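Local coordinates for Tle cognate immunity protein 4 C-terminal domain-containing protein (Pseudomonas aeruginosa PAO1, PDB 4R1D), which is the immunity protein Tli4, which binds the type VI secretion lipase Tle4 and probably protects the bacterium that makes it from this toxin, at residues Thr58-His61 / Gly65-Phe68. Numbering follows the deposited sequence.
Sequences TQRH and GNMF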
loop_
_atom_site.group_PDB
_atom_site.type_symbol
_atom_site.label_atom_id
_atom_site.label_comp_id
_atom_site.label_asym_id
_atom_site.label_seq_id
_atom_site.Cartn_x
_atom_site.Cartn_y
_atom_site.Cartn_z
ATOM N N THR B 58 24.115 1.516 18.784
ATOM C CA THR B 58 23.300 1.644 19.989
ATOM C C THR B 58 22.100 0.701 19.973
ATOM O O THR B 58 21.449 0.501 20.995
ATOM C CB THR B 58 22.759 3.079 20.195
ATOM O OG1 THR B 58 21.827 3.410 19.155
ATOM C CG2 THR B 58 23.896 4.096 20.230
ATOM N N GLN B 59 21.802 0.129 18.812
ATOM C CA GLN B 59 20.592 -0.670 18.675
ATOM C C GLN B 59 20.831 -2.147 18.925
ATOM O O GLN B 59 21.926 -2.662 18.707
ATOM C CB GLN B 59 19.916 -0.405 17.326
ATOM C CG GLN B 59 19.466 1.045 17.193
ATOM C CD GLN B 59 19.020 1.409 15.793
ATOM O OE1 GLN B 59 18.569 0.556 15.027
ATOM N NE2 GLN B 59 19.148 2.689 15.447
ATOM N N ARG B 60 19.794 -2.817 19.412
ATOM C CA ARG B 60 19.906 -4.201 19.843
ATOM C C ARG B 60 18.944 -5.114 19.103
ATOM O O ARG B 60 17.761 -4.819 18.989
ATOM C CB ARG B 60 19.630 -4.291 21.343
ATOM C CG ARG B 60 20.641 -3.542 22.185
ATOM C CD ARG B 60 22.031 -4.127 22.010
ATOM N NE ARG B 60 23.034 -3.377 22.760
ATOM C CZ ARG B 60 23.853 -2.474 22.228
ATOM N NH1 ARG B 60 23.805 -2.211 20.932
ATOM N NH2 ARG B 60 24.734 -1.839 22.994
ATOM N N HIS B 61 19.474 -6.229 18.613
ATOM C CA HIS B 61 18.673 -7.315 18.076
ATOM C C HIS B 61 17.955 -7.951 19.258
ATOM O O HIS B 61 18.384 -7.788 20.403
ATOM C CB HIS B 61 19.599 -8.318 17.394
ATOM C CG HIS B 61 18.896 -9.429 16.681
ATOM N ND1 HIS B 61 18.728 -9.449 15.312
ATOM C CD2 HIS B 61 18.355 -10.582 17.143
ATOM C CE1 HIS B 61 18.101 -10.559 14.965
ATOM N NE2 HIS B 61 17.864 -11.264 16.058
ATOM N N GLY B 65 22.252 -9.699 19.847
ATOM C CA GLY B 65 23.116 -8.634 20.323
ATOM C C GLY B 65 23.115 -7.359 19.497
ATOM O O GLY B 65 22.063 -6.763 19.259
ATOM N N ASN B 66 24.296 -6.929 19.060
ATOM C CA ASN B 66 24.420 -5.623 18.411
ATOM C C ASN B 66 23.785 -5.650 17.023
ATOM O O ASN B 66 23.984 -6.596 16.271
ATOM C CB ASN B 66 25.898 -5.209 18.330
ATOM C CG ASN B 66 26.089 -3.697 18.208
ATOM O OD1 ASN B 66 25.465 -3.032 17.370
ATOM N ND2 ASN B 66 26.966 -3.149 19.047
ATOM N N MET B 67 23.023 -4.614 16.679
ATOM C CA MET B 67 22.441 -4.530 15.347
ATOM C C MET B 67 23.495 -4.228 14.294
ATOM O O MET B 67 23.327 -4.577 13.128
ATOM C CB MET B 67 21.314 -3.485 15.294
ATOM C CG MET B 67 20.022 -3.948 15.945
ATOM S SD MET B 67 19.274 -5.307 15.050
ATOM C CE MET B 67 18.688 -4.459 13.572
ATOM N N PHE B 68 24.591 -3.589 14.701
ATOM C CA PHE B 68 25.666 -3.302 13.759
ATOM C C PHE B 68 26.607 -4.491 13.626
ATOM O O PHE B 68 27.117 -5.003 14.617
ATOM C CB PHE B 68 26.453 -2.060 14.172
ATOM C CG PHE B 68 27.465 -1.628 13.151
ATOM C CD1 PHE B 68 27.054 -1.043 11.963
ATOM C CD2 PHE B 68 28.825 -1.798 13.376
ATOM C CE1 PHE B 68 27.977 -0.640 11.013
ATOM C CE2 PHE B 68 29.755 -1.395 12.422
ATOM C CZ PHE B 68 29.328 -0.814 11.245
HETATM O O HOH W 1 20.127 -9.339 21.809
#
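Arg60 and Asn66 face each other in a single antiparallel beta bridge, closed by backbone hydrogen bonds from Met67 N to Gln59 O (3.0 Å) and from His61 N to Gly65 O (2.7 Å). Towards the turn, a water links the two arms of the loop, donating to His61 O and accepting from Gly65 N. The Gly65 carbonyl also takes a CA-H...O contact from Arg60, and Gly65 itself adopts backbone angles that favour glycine. Gln59 O is gripped by two donors: Met67 N lies above one face of its carbonyl plane, and Arg60 NH1, at 2.9 Å from Gln59 O, comes from the opposite face. Arg60 bends at chi2 (-62°) and folds back over its own backbone, which brings NH1 to that oxygen; the same nitrogen also bonds Arg57 O. The guanidinium passes Asn66 at a slant, its plane 44° from the amide, with Arg60 NH1 3.8 Å from Asn66 ND2 and no hydrogen bond between them. Asn66 turns its OD1 instead to Phe68 N, an Asx turn at the entry to strand 68-73. Met67 points across the bridge, its CG 3.5 Å from Arg60 C and its CB and CG against Gln59 CB. Bends at chi2 and chi3 turn the thioether across His61 at about a right angle, with Met67 SD 3.7 Å from His61 CA and at the edge of the imidazole, 5.1 Å from the ring centroid. The hairpin-like loop joins helix 42-58 to strand 68-73: Met67 packs on Trp56 of the helix and on Trp84 at the end of strand 79-84, whose indole also meets the His61 ring, while Phe68 touches Glu53, Trp56 and Arg57 of that helix and Leu81 of strand 79-84.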